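Local coordinates for protein heme oxygenase (Leptospira interrogans, PDB 5KZL) that breaks down heme to biliverdin, carbon monoxide and free iron in an oxygen-dependent reaction, probably to supply iron to this pathogenic spirochaete, at residues K72-P77 with D182-N187; L151-P154 with G158-F161; G135-G140 with P165-I170; Q108-R113 with A126-V131. The protein carries 1 engineered substitution. All coordinates share one frame; numbering follows the deposited sequence.

Interaction 1 of 4, residues K72-P77 with D182-N187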
# COMPACT_ATOMS: atom_id res chain seq x y z
N LYS A 72 -4.85 16.20 -7.52
CA LYS A 72 -3.84 16.72 -8.45
C LYS A 72 -2.42 16.83 -7.86
O LYS A 72 -1.47 16.33 -8.47
CB LYS A 72 -4.29 18.08 -9.02
CG LYS A 72 -4.68 18.00 -10.48
CD LYS A 72 -4.90 19.39 -11.08
CE LYS A 72 -5.71 19.32 -12.35
NZ LYS A 72 -5.73 20.62 -13.06
N SER A 73 -2.28 17.42 -6.65
CA SER A 73 -0.97 17.59 -6.02
C SER A 73 -0.36 16.30 -5.42
O SER A 73 0.81 16.33 -5.02
CB SER A 73 -1.01 18.70 -4.98
OG SER A 73 -2.02 18.46 -4.02
N ILE A 74 -1.11 15.17 -5.40
CA ILE A 74 -0.54 13.88 -4.94
C ILE A 74 -0.50 12.89 -6.12
O ILE A 74 -0.49 11.68 -5.93
CB ILE A 74 -1.14 13.28 -3.63
CG1 ILE A 74 -2.67 13.07 -3.73
CG2 ILE A 74 -0.72 14.13 -2.41
CD1 ILE A 74 -3.26 12.01 -2.80
N TYR A 75 -0.43 13.43 -7.34
CA TYR A 75 -0.31 12.59 -8.53
C TYR A 75 1.15 12.13 -8.57
O TYR A 75 2.04 12.89 -8.95
CB TYR A 75 -0.72 13.36 -9.80
CG TYR A 75 -0.46 12.63 -11.10
CD1 TYR A 75 -0.99 11.36 -11.34
CD2 TYR A 75 0.26 13.24 -12.13
CE1 TYR A 75 -0.75 10.69 -12.54
CE2 TYR A 75 0.50 12.58 -13.33
CZ TYR A 75 -0.00 11.30 -13.53
OH TYR A 75 0.20 10.69 -14.75
N PHE A 76 1.39 10.92 -8.05
CA PHE A 76 2.74 10.37 -7.93
C PHE A 76 2.90 8.97 -8.57
O PHE A 76 3.07 7.98 -7.85
CB PHE A 76 3.17 10.34 -6.45
CG PHE A 76 3.43 11.68 -5.80
CD1 PHE A 76 4.45 12.51 -6.26
CD2 PHE A 76 2.74 12.06 -4.65
CE1 PHE A 76 4.74 13.72 -5.60
CE2 PHE A 76 3.02 13.27 -4.01
CZ PHE A 76 4.02 14.09 -4.49
N PRO A 77 2.97 8.88 -9.92
CA PRO A 77 3.17 7.56 -10.57
C PRO A 77 4.47 6.87 -10.15
O PRO A 77 4.58 5.67 -10.33
CB PRO A 77 3.21 7.89 -12.07
CG PRO A 77 2.52 9.19 -12.20
CD PRO A 77 2.76 9.95 -10.92
N ASP A 182 -0.23 18.22 3.01
CA ASP A 182 -0.56 19.47 3.67
C ASP A 182 -1.05 20.56 2.71
O ASP A 182 -1.72 21.50 3.16
CB ASP A 182 0.62 19.95 4.51
CG ASP A 182 0.88 19.12 5.74
OD1 ASP A 182 0.02 18.28 6.08
OD2 ASP A 182 1.94 19.32 6.39
N SER A 183 -0.75 20.42 1.40
CA SER A 183 -1.13 21.34 0.33
C SER A 183 -2.53 21.06 -0.19
O SER A 183 -3.10 21.90 -0.88
CB SER A 183 -0.13 21.28 -0.82
OG SER A 183 -0.39 20.23 -1.76
N LEU A 184 -3.05 19.83 0.06
CA LEU A 184 -4.36 19.44 -0.45
C LEU A 184 -5.43 20.46 -0.14
O LEU A 184 -5.56 20.84 1.03
CB LEU A 184 -4.80 18.05 0.03
CG LEU A 184 -3.96 16.83 -0.39
CD1 LEU A 184 -4.76 15.53 -0.20
CD2 LEU A 184 -3.47 16.93 -1.80
N PRO A 185 -6.17 20.96 -1.17
CA PRO A 185 -7.22 21.96 -0.89
C PRO A 185 -8.46 21.35 -0.22
O PRO A 185 -9.50 21.17 -0.87
CB PRO A 185 -7.52 22.53 -2.28
CG PRO A 185 -7.25 21.40 -3.22
CD PRO A 185 -6.10 20.65 -2.62
N VAL A 186 -8.34 21.03 1.08
CA VAL A 186 -9.41 20.45 1.88
C VAL A 186 -9.53 21.18 3.21
O VAL A 186 -8.51 21.65 3.73
CB VAL A 186 -9.30 18.90 2.08
CG1 VAL A 186 -9.52 18.16 0.78
CG2 VAL A 186 -7.97 18.49 2.73
N ASN A 187 -10.76 21.28 3.77
CA ASN A 187 -10.90 21.93 5.06
C ASN A 187 -10.72 20.91 6.18
O ASN A 187 -10.61 19.71 5.90
CB ASN A 187 -12.20 22.75 5.16
CG ASN A 187 -13.46 21.93 5.01
OD1 ASN A 187 -13.57 20.79 5.49
ND2 ASN A 187 -14.46 22.51 4.36

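Interaction 2 of 4, residues L151-P154 with G158-F161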
# COMPACT_ATOMS: atom_id res chain seq x y z
N LEU A 151 13.55 -15.44 3.40
CA LEU A 151 13.39 -16.40 2.31
C LEU A 151 14.70 -16.84 1.65
O LEU A 151 14.69 -17.65 0.71
CB LEU A 151 12.41 -15.83 1.27
CG LEU A 151 10.95 -15.66 1.73
CD1 LEU A 151 10.17 -14.81 0.78
CD2 LEU A 151 10.28 -17.01 1.95
N ASN A 152 15.85 -16.35 2.19
CA ASN A 152 17.19 -16.58 1.67
C ASN A 152 17.20 -16.29 0.16
O ASN A 152 17.61 -17.12 -0.66
CB ASN A 152 17.71 -18.00 2.01
CG ASN A 152 19.20 -18.13 1.84
OD1 ASN A 152 19.91 -17.16 1.55
ND2 ASN A 152 19.71 -19.34 1.97
N LEU A 153 16.67 -15.10 -0.21
CA LEU A 153 16.53 -14.73 -1.61
C LEU A 153 17.84 -14.45 -2.32
O LEU A 153 18.74 -13.88 -1.70
CB LEU A 153 15.62 -13.49 -1.74
CG LEU A 153 14.15 -13.63 -1.31
CD1 LEU A 153 13.41 -12.32 -1.47
CD2 LEU A 153 13.43 -14.73 -2.11
N PRO A 154 17.93 -14.73 -3.64
CA PRO A 154 19.13 -14.32 -4.40
C PRO A 154 19.22 -12.79 -4.41
O PRO A 154 18.20 -12.10 -4.27
CB PRO A 154 18.88 -14.84 -5.82
CG PRO A 154 17.67 -15.69 -5.75
CD PRO A 154 16.91 -15.35 -4.52
N GLY A 158 13.10 -10.98 -6.22
CA GLY A 158 11.87 -11.12 -5.44
C GLY A 158 11.56 -10.03 -4.44
O GLY A 158 10.78 -10.26 -3.52
N ILE A 159 12.16 -8.83 -4.60
CA ILE A 159 11.94 -7.70 -3.68
C ILE A 159 11.62 -6.41 -4.44
O ILE A 159 11.73 -5.35 -3.84
CB ILE A 159 13.18 -7.48 -2.76
CG1 ILE A 159 14.49 -7.29 -3.61
CG2 ILE A 159 13.30 -8.59 -1.70
CD1 ILE A 159 15.62 -6.58 -2.92
N SER A 160 11.21 -6.49 -5.75
CA SER A 160 10.87 -5.28 -6.51
C SER A 160 9.80 -4.45 -5.81
O SER A 160 9.85 -3.22 -5.85
CB SER A 160 10.48 -5.61 -7.95
OG SER A 160 10.23 -4.42 -8.69
N PHE A 161 8.85 -5.11 -5.10
CA PHE A 161 7.79 -4.39 -4.38
C PHE A 161 8.31 -3.32 -3.42
O PHE A 161 7.64 -2.31 -3.22
CB PHE A 161 6.87 -5.38 -3.67
CG PHE A 161 5.77 -4.79 -2.83
CD1 PHE A 161 4.84 -3.92 -3.38
CD2 PHE A 161 5.64 -5.16 -1.49
CE1 PHE A 161 3.79 -3.40 -2.60
CE2 PHE A 161 4.58 -4.65 -0.71
CZ PHE A 161 3.66 -3.78 -1.28

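Interaction 3 of 4, residues G135-G140 with P165-I170. With HEM (protoporphyrin IX containing Fe), chain B.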
# COMPACT_ATOMS: atom_id res chain seq x y z
N GLY A 135 3.48 4.32 3.58
CA GLY A 135 3.96 3.17 4.34
C GLY A 135 5.02 2.41 3.57
O GLY A 135 6.07 2.07 4.13
N ASP A 136 4.78 2.18 2.26
CA ASP A 136 5.71 1.46 1.37
C ASP A 136 7.04 2.22 1.25
O ASP A 136 8.11 1.63 1.38
CB ASP A 136 5.14 1.30 -0.04
CG ASP A 136 3.88 0.49 -0.18
OD1 ASP A 136 3.62 -0.37 0.69
OD2 ASP A 136 3.16 0.69 -1.17
N LEU A 137 6.96 3.52 1.02
CA LEU A 137 8.17 4.32 0.93
C LEU A 137 8.93 4.34 2.28
O LEU A 137 10.16 4.24 2.28
CB LEU A 137 7.83 5.74 0.48
CG LEU A 137 9.01 6.55 -0.07
CD1 LEU A 137 9.67 5.85 -1.25
CD2 LEU A 137 8.56 7.91 -0.47
N SER A 138 8.20 4.42 3.41
CA SER A 138 8.82 4.46 4.74
C SER A 138 9.47 3.15 5.17
O SER A 138 10.53 3.17 5.77
CB SER A 138 7.83 4.96 5.79
OG SER A 138 7.26 6.19 5.37
N GLY A 139 8.83 2.03 4.85
CA GLY A 139 9.28 0.70 5.26
C GLY A 139 10.05 -0.16 4.28
O GLY A 139 10.59 -1.19 4.68
N GLY A 140 10.08 0.23 3.01
CA GLY A 140 10.72 -0.55 1.94
C GLY A 140 12.13 -1.04 2.17
O GLY A 140 12.41 -2.23 2.00
N PRO A 165 12.72 2.63 -8.16
CA PRO A 165 13.80 3.10 -9.04
C PRO A 165 13.59 4.52 -9.58
O PRO A 165 14.55 5.18 -9.92
CB PRO A 165 13.85 2.04 -10.15
CG PRO A 165 12.48 1.43 -10.15
CD PRO A 165 12.06 1.42 -8.71
N MET A 166 12.33 5.01 -9.59
CA MET A 166 12.01 6.36 -10.06
C MET A 166 12.32 7.44 -9.01
O MET A 166 12.21 8.63 -9.31
CB MET A 166 10.51 6.43 -10.47
CG MET A 166 10.15 5.55 -11.64
SD MET A 166 8.41 5.72 -12.12
CE MET A 166 8.39 4.81 -13.66
N ILE A 167 12.66 7.03 -7.78
CA ILE A 167 12.93 7.93 -6.65
C ILE A 167 14.38 7.71 -6.20
O ILE A 167 14.69 6.68 -5.60
CB ILE A 167 11.90 7.71 -5.48
CG1 ILE A 167 10.41 7.94 -5.92
CG2 ILE A 167 12.24 8.57 -4.26
CD1 ILE A 167 9.29 7.41 -4.88
N GLN A 168 15.27 8.68 -6.44
CA GLN A 168 16.68 8.54 -6.05
C GLN A 168 16.98 9.08 -4.67
O GLN A 168 18.02 8.76 -4.11
CB GLN A 168 17.64 9.14 -7.09
CG GLN A 168 17.64 8.42 -8.44
CD GLN A 168 16.48 8.85 -9.32
OE1 GLN A 168 16.23 10.05 -9.50
NE2 GLN A 168 15.73 7.89 -9.83
N ASP A 169 16.07 9.91 -4.12
CA ASP A 169 16.16 10.50 -2.78
C ASP A 169 14.88 10.16 -2.01
O ASP A 169 13.94 10.94 -2.00
CB ASP A 169 16.34 12.03 -2.89
CG ASP A 169 16.39 12.79 -1.58
OD1 ASP A 169 16.49 12.13 -0.51
OD2 ASP A 169 16.29 14.04 -1.61
N ILE A 170 14.87 9.00 -1.35
CA ILE A 170 13.70 8.53 -0.61
C ILE A 170 13.28 9.50 0.49
O ILE A 170 12.09 9.82 0.60
CB ILE A 170 13.94 7.08 -0.06
CG1 ILE A 170 14.18 6.09 -1.23
CG2 ILE A 170 12.77 6.62 0.83
CD1 ILE A 170 14.88 4.78 -0.84
CHA HEM B . 5.55 4.21 8.67
CHB HEM B . 1.73 2.01 6.94
CHC HEM B . 3.48 -2.12 8.60
CHD HEM B . 7.57 -0.03 9.46
C1A HEM B . 4.38 3.96 8.06
C2A HEM B . 3.51 4.98 7.55
C3A HEM B . 2.43 4.36 7.09
C4A HEM B . 2.61 2.99 7.28
CMA HEM B . 1.25 4.97 6.44
CAA HEM B . 3.76 6.47 7.52
CBA HEM B . 3.48 7.15 8.88
CGA HEM B . 3.58 8.61 8.75
O1A HEM B . 2.64 9.31 8.96
O2A HEM B . 4.66 9.08 8.40
C1B HEM B . 1.85 0.67 7.26
C2B HEM B . 0.80 -0.32 7.03
C3B HEM B . 1.32 -1.47 7.50
C4B HEM B . 2.66 -1.17 8.03
CMB HEM B . -0.52 -0.13 6.37
CAB HEM B . 0.76 -2.76 7.56
CBB HEM B . -0.45 -2.81 7.35
C1C HEM B . 4.80 -1.99 8.85
C2C HEM B . 5.73 -3.05 9.02
C3C HEM B . 6.90 -2.43 9.25
C4C HEM B . 6.69 -1.01 9.19
CMC HEM B . 5.45 -4.55 8.94
CAC HEM B . 8.15 -3.13 9.51
CBC HEM B . 9.26 -2.54 9.34
C1D HEM B . 7.32 1.33 9.41
C2D HEM B . 8.33 2.35 9.79
C3D HEM B . 7.77 3.51 9.53
C4D HEM B . 6.42 3.22 9.03
CMD HEM B . 9.71 2.10 10.27
CAD HEM B . 8.40 4.85 9.79
CBD HEM B . 9.44 5.23 8.79
CGD HEM B . 10.04 6.58 9.05
O1D HEM B . 9.51 7.35 9.76
O2D HEM B . 11.06 6.84 8.49
NA HEM B . 3.75 2.79 7.89
NB HEM B . 2.82 0.07 7.86
NC HEM B . 5.41 -0.84 8.97
ND HEM B . 6.22 1.91 8.97
FE HEM B . 4.58 1.01 8.45
O HOH W 1 5.47 0.64 6.39

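Interaction 4 of 4, residues Q108-R113 with A126-V131. With HEM (protoporphyrin IX containing Fe), chain B.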
# COMPACT_ATOMS: atom_id res chain seq x y z
N GLN A 108 -11.12 -9.01 -2.41
CA GLN A 108 -12.32 -8.54 -3.13
C GLN A 108 -13.05 -7.39 -2.41
O GLN A 108 -13.53 -6.46 -3.06
CB GLN A 108 -13.30 -9.72 -3.34
CG GLN A 108 -12.86 -10.69 -4.43
CD GLN A 108 -13.82 -11.85 -4.50
OE1 GLN A 108 -15.04 -11.67 -4.53
NE2 GLN A 108 -13.29 -13.08 -4.50
N ASP A 109 -13.14 -7.46 -1.07
CA ASP A 109 -13.81 -6.42 -0.30
C ASP A 109 -13.00 -5.14 -0.31
O ASP A 109 -13.57 -4.05 -0.36
CB ASP A 109 -14.08 -6.90 1.12
CG ASP A 109 -15.12 -8.02 1.18
OD1 ASP A 109 -15.85 -8.22 0.16
OD2 ASP A 109 -15.22 -8.67 2.22
N TYR A 110 -11.66 -5.28 -0.32
CA TYR A 110 -10.72 -4.17 -0.36
C TYR A 110 -10.84 -3.48 -1.73
O TYR A 110 -11.09 -2.28 -1.76
CB TYR A 110 -9.28 -4.68 -0.07
CG TYR A 110 -8.21 -3.66 0.29
CD1 TYR A 110 -8.33 -2.32 -0.08
CD2 TYR A 110 -7.03 -4.06 0.92
CE1 TYR A 110 -7.31 -1.40 0.19
CE2 TYR A 110 -6.01 -3.15 1.20
CZ TYR A 110 -6.16 -1.81 0.84
OH TYR A 110 -5.13 -0.93 1.06
N VAL A 111 -10.77 -4.24 -2.83
CA VAL A 111 -10.91 -3.73 -4.21
C VAL A 111 -12.29 -3.03 -4.39
O VAL A 111 -12.38 -1.96 -4.98
CB VAL A 111 -10.64 -4.89 -5.24
CG1 VAL A 111 -11.07 -4.51 -6.66
CG2 VAL A 111 -9.17 -5.31 -5.22
N GLN A 112 -13.35 -3.62 -3.84
CA GLN A 112 -14.68 -3.02 -3.90
C GLN A 112 -14.65 -1.65 -3.21
O GLN A 112 -15.23 -0.69 -3.73
CB GLN A 112 -15.70 -3.92 -3.20
CG GLN A 112 -17.08 -3.27 -3.05
CD GLN A 112 -17.90 -3.25 -4.33
OE1 GLN A 112 -17.40 -3.39 -5.45
NE2 GLN A 112 -19.20 -3.08 -4.17
N ARG A 113 -14.00 -1.56 -2.05
CA ARG A 113 -13.92 -0.30 -1.33
C ARG A 113 -13.24 0.73 -2.19
O ARG A 113 -13.78 1.83 -2.32
CB ARG A 113 -13.24 -0.43 0.04
CG ARG A 113 -13.13 0.90 0.78
CD ARG A 113 -14.47 1.35 1.29
NE ARG A 113 -14.37 2.44 2.26
CZ ARG A 113 -15.19 2.55 3.30
NH1 ARG A 113 -16.15 1.65 3.50
NH2 ARG A 113 -15.06 3.56 4.15
N ALA A 126 -7.01 9.82 -1.29
CA ALA A 126 -5.84 10.38 -0.60
C ALA A 126 -5.47 9.48 0.58
O ALA A 126 -4.29 9.29 0.84
CB ALA A 126 -6.12 11.80 -0.10
N ALA A 127 -6.48 8.92 1.28
CA ALA A 127 -6.30 8.00 2.42
C ALA A 127 -5.63 6.70 2.00
O ALA A 127 -4.76 6.19 2.71
CB ALA A 127 -7.63 7.69 3.07
N HIS A 128 -6.01 6.18 0.85
CA HIS A 128 -5.49 4.97 0.24
C HIS A 128 -4.02 5.15 -0.17
O HIS A 128 -3.19 4.30 0.16
CB HIS A 128 -6.41 4.58 -0.92
CG HIS A 128 -7.73 4.04 -0.44
ND1 HIS A 128 -7.97 2.68 -0.40
CD2 HIS A 128 -8.80 4.69 0.08
CE1 HIS A 128 -9.20 2.54 0.07
NE2 HIS A 128 -9.73 3.72 0.40
N SER A 129 -3.72 6.29 -0.84
CA SER A 129 -2.36 6.70 -1.19
C SER A 129 -1.50 6.79 0.11
O SER A 129 -0.45 6.15 0.18
CB SER A 129 -2.39 8.05 -1.89
OG SER A 129 -1.06 8.54 -1.98
N TYR A 130 -1.96 7.51 1.14
CA TYR A 130 -1.24 7.64 2.41
C TYR A 130 -0.92 6.28 3.07
O TYR A 130 0.24 5.98 3.34
CB TYR A 130 -2.01 8.55 3.42
CG TYR A 130 -1.45 8.50 4.83
CD1 TYR A 130 -0.31 9.22 5.18
CD2 TYR A 130 -2.05 7.71 5.81
CE1 TYR A 130 0.23 9.15 6.48
CE2 TYR A 130 -1.50 7.60 7.09
CZ TYR A 130 -0.39 8.36 7.43
OH TYR A 130 0.15 8.26 8.70
N VAL A 131 -1.96 5.49 3.37
CA VAL A 131 -1.82 4.24 4.11
C VAL A 131 -0.91 3.28 3.39
O VAL A 131 0.03 2.80 4.00
CB VAL A 131 -3.17 3.59 4.51
CG1 VAL A 131 -2.94 2.28 5.24
CG2 VAL A 131 -3.99 4.54 5.39
CHA HEM B . 5.55 4.21 8.67
CHB HEM B . 1.73 2.01 6.94
CHC HEM B . 3.48 -2.12 8.60
CHD HEM B . 7.57 -0.03 9.46
C1A HEM B . 4.38 3.96 8.06
C2A HEM B . 3.51 4.98 7.55
C3A HEM B . 2.43 4.36 7.09
C4A HEM B . 2.61 2.99 7.28
CMA HEM B . 1.25 4.97 6.44
CAA HEM B . 3.76 6.47 7.52
CBA HEM B . 3.48 7.15 8.88
CGA HEM B . 3.58 8.61 8.75
O1A HEM B . 2.64 9.31 8.96
O2A HEM B . 4.66 9.08 8.40
C1B HEM B . 1.85 0.67 7.26
C2B HEM B . 0.80 -0.32 7.03
C3B HEM B . 1.32 -1.47 7.50
C4B HEM B . 2.66 -1.17 8.03
CMB HEM B . -0.52 -0.13 6.37
CAB HEM B . 0.76 -2.76 7.56
CBB HEM B . -0.45 -2.81 7.35
C1C HEM B . 4.80 -1.99 8.85
C2C HEM B . 5.73 -3.05 9.02
C3C HEM B . 6.90 -2.43 9.25
C4C HEM B . 6.69 -1.01 9.19
CMC HEM B . 5.45 -4.55 8.94
CAC HEM B . 8.15 -3.13 9.51
CBC HEM B . 9.26 -2.54 9.34
C1D HEM B . 7.32 1.33 9.41
C2D HEM B . 8.33 2.35 9.79
C3D HEM B . 7.77 3.51 9.53
C4D HEM B . 6.42 3.22 9.03
CMD HEM B . 9.71 2.10 10.27
CAD HEM B . 8.40 4.85 9.79
CBD HEM B . 9.44 5.23 8.79
CGD HEM B . 10.04 6.58 9.05
O1D HEM B . 9.51 7.35 9.76
O2D HEM B . 11.06 6.84 8.49
NA HEM B . 3.75 2.79 7.89
NB HEM B . 2.82 0.07 7.86
NC HEM B . 5.41 -0.84 8.97
ND HEM B . 6.22 1.91 8.97
FE HEM B . 4.58 1.01 8.45
O HOH W 2 -5.43 1.31 -0.40
O HOH W 1 5.47 0.64 6.39

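Interaction 1 of 4, residues K72-P77 with D182-N187
Ser-73 leads this contact and meets Ser-183 and Leu-184. Its CB bond points toward the facing segment. CB already lies 3.6 Å from OG of Ser-183. One bond further on, OG of Ser-73 meets two different partners. It donates a weak, long hydrogen bond to OG of Ser-183 (3.3 Å). It also sits against the methyl CD2 of Leu-184 at 3.1 Å, a close approach for an oxygen and a carbon. The first torsion of Ser-73 (chi1 55°) places OG between the backbone N and the carbonyl carbon, and from there it reaches both partners. The hydroxyl of Ser-183 is also engaged by the backbone oxygen of Ala-180, one helical turn earlier. The link between the two serines is therefore secondary.

The apolar half is small. CG2 of Ile-74 packs on CD2 of Leu-184 at 4.0 Å, and the two side chains lie roughly perpendicular. CD2 of Leu-184 is thus shared between a hydroxyl and a methyl group.

The contact joins the loop between helices 41-64 and 82-93 to the end of helix 170-183, where the chain turns toward helix 188-210. Ile-74 also rests on Ala-180 of helix 170-183. Both Ile-74 and Leu-184 also touch Ala-126, near the start of helix 125-151.

Interaction 2 of 4, residues L151-P154 with G158-F161
Leu-153 and Ile-159 make the apolar part of this contact through one methyl group each. CD1 of Leu-153 lies 3.7 Å from CG2 of Ile-159. The side chains do not meet head on: they lie alongside one another and point opposite ways. The CB bond of Leu-153 points toward the other segment. Its chi2 of 179° sets CD1 anti to CA, and so CD1 is the methyl carried toward Ile-159. On the other side the branching of Ile-159 matters. Its CG1 lies between the backbone N and the carbonyl carbon (chi1 56°). This leaves the short branch CG2 to face the leucine, while CD1 sits at the end of the other branch.

The second kind of contact is between side chain and backbone. The same CD1 of Leu-153 lies 3.9 Å from the carbonyl oxygen of Gly-158. This is van der Waals packing. Gly-158 has positive phi (64°), and its CA is 7.0 Å from that of Leu-153.

Polar bonds fix the segment 158-161 from outside. The carboxylate of Asp-88, on helix 82-93, accepts from the backbone N of both Ser-160 and Phe-161, at the start of a 3-10 turn. Arg-81 takes the carbonyl oxygen of Phe-161.

The chain leaves helix 125-151 at Asn-152, which has positive phi, and then doubles back. Ile-159 touches Lys-144 of that helix. This is an apolar contact within the loop joining helices 125-151 and 170-183 of the all-helical heme oxygenase fold. The side chain of Ile-159 is about 13 Å from the heme.

Interaction 3 of 4, residues G135-G140 with P165-I170
Leu-137 and Ile-170 mark the closest approach of the two backbones, with CA atoms 7.1 Å apart. Segment 135-140 is regular helix, bonded from Gly-139 N to Gly-135 O and from Gly-140 N to Asp-136 O. Segment 165-170 is an irregular loop leading into helix 170-183. Asp-169 is the N-cap: OD1 accepts from the backbone N of Gly-172.

Leu-137 carries the whole contact. Its CG stands opposite the backbone N (chi1 -162°), and CD1 then reaches both isoleucines. CD1 of Leu-137 meets CD1 of Ile-167 tip to tip at 4.0 Å. It meets CG2 of Ile-170 at 3.8 Å, where the side chains pass at a slant. Phe-164 and Phe-173 also touch Leu-137.

The heme lies on the other side of the helix. CA of Gly-135 is 3.2 Å from heme C4A: the backbone lies directly against the porphyrin. CB of Ser-138 packs on heme CBD at 3.4 Å. Water 1 donates to Gly-135 O (2.7 Å). The oxygen of water 1 lies 2.3 Å from heme FE.

The two sides differ. Between the segments the packing is van der Waals contact, mostly of methyl groups. Toward the heme, the Gly-135 carbonyl is consistent with a role in orienting the iron-bound water.

Interaction 4 of 4, residues Q108-R113 with A126-V131
The rings of Tyr-110 and His-128 meet at their edges, each near the plane of the other. CE1 of Tyr-110 lies 4.2 Å from ND1 of His-128, and the side chains run antiparallel, side by side. CG of Arg-113 comes to the same imidazole rim, 4.3 Å from CE1 of His-128. The ring of Tyr-130 meets the heme rather than the other segment. Heme methyl CMA lies over one face, offset toward the rim, and propionate oxygen O1A lies at the edge in the ring plane. OH of Tyr-130 donates to O1A at 2.7 Å.

Water 2 joins the first two rings. It is 2.7 Å from OH of Tyr-110 and 2.9 Å from ND1 of His-128. The tyrosine CG is turned away from its backbone N (chi1 -165°), which extends the ring toward the facing helix. OH of Tyr-110 is also bonded to Asn-205. Val-131 adds an apolar touch to the cofactor, with CG1 3.6 Å from heme CMB.

Both nitrogens of His-128 are thus engaged, because NE2 is bonded to Glu-197. The same carboxylate forms a salt bridge with Arg-113. Helix 188-210, which carries Glu-197 and Asn-205, ties helices 105-120 and 125-151 together. Glu-197 could favour a protonated imidazole, though its salt bridge with Arg-113 probably weakens that effect. The polar ends in this buried contact are matched by water and side chains.

How the interactions relate
Helix 125-151 is the common element. Interaction 4 uses its first part and interaction 3 its middle, and interaction 2 begins at its end. Interaction 4 closes before interactions 2 and 3 open. Interaction 2 falls within the span of interaction 3, and interaction 1 spans all of these. Interactions 1 and 2 lie farthest apart, with centres 33 Å from each other on opposite sides of the chain's centre. Interaction 1 packs directly on interaction 4, through Ile-74 against Ser-129 as well, and touches interaction 3 at Met-166. Phe-161 of interaction 2 packs on Asp-136 of interaction 3. Helix 125-151 thus carries heme-contacting residues and also packs against loops 72-77 and 165-170 and helix 105-120.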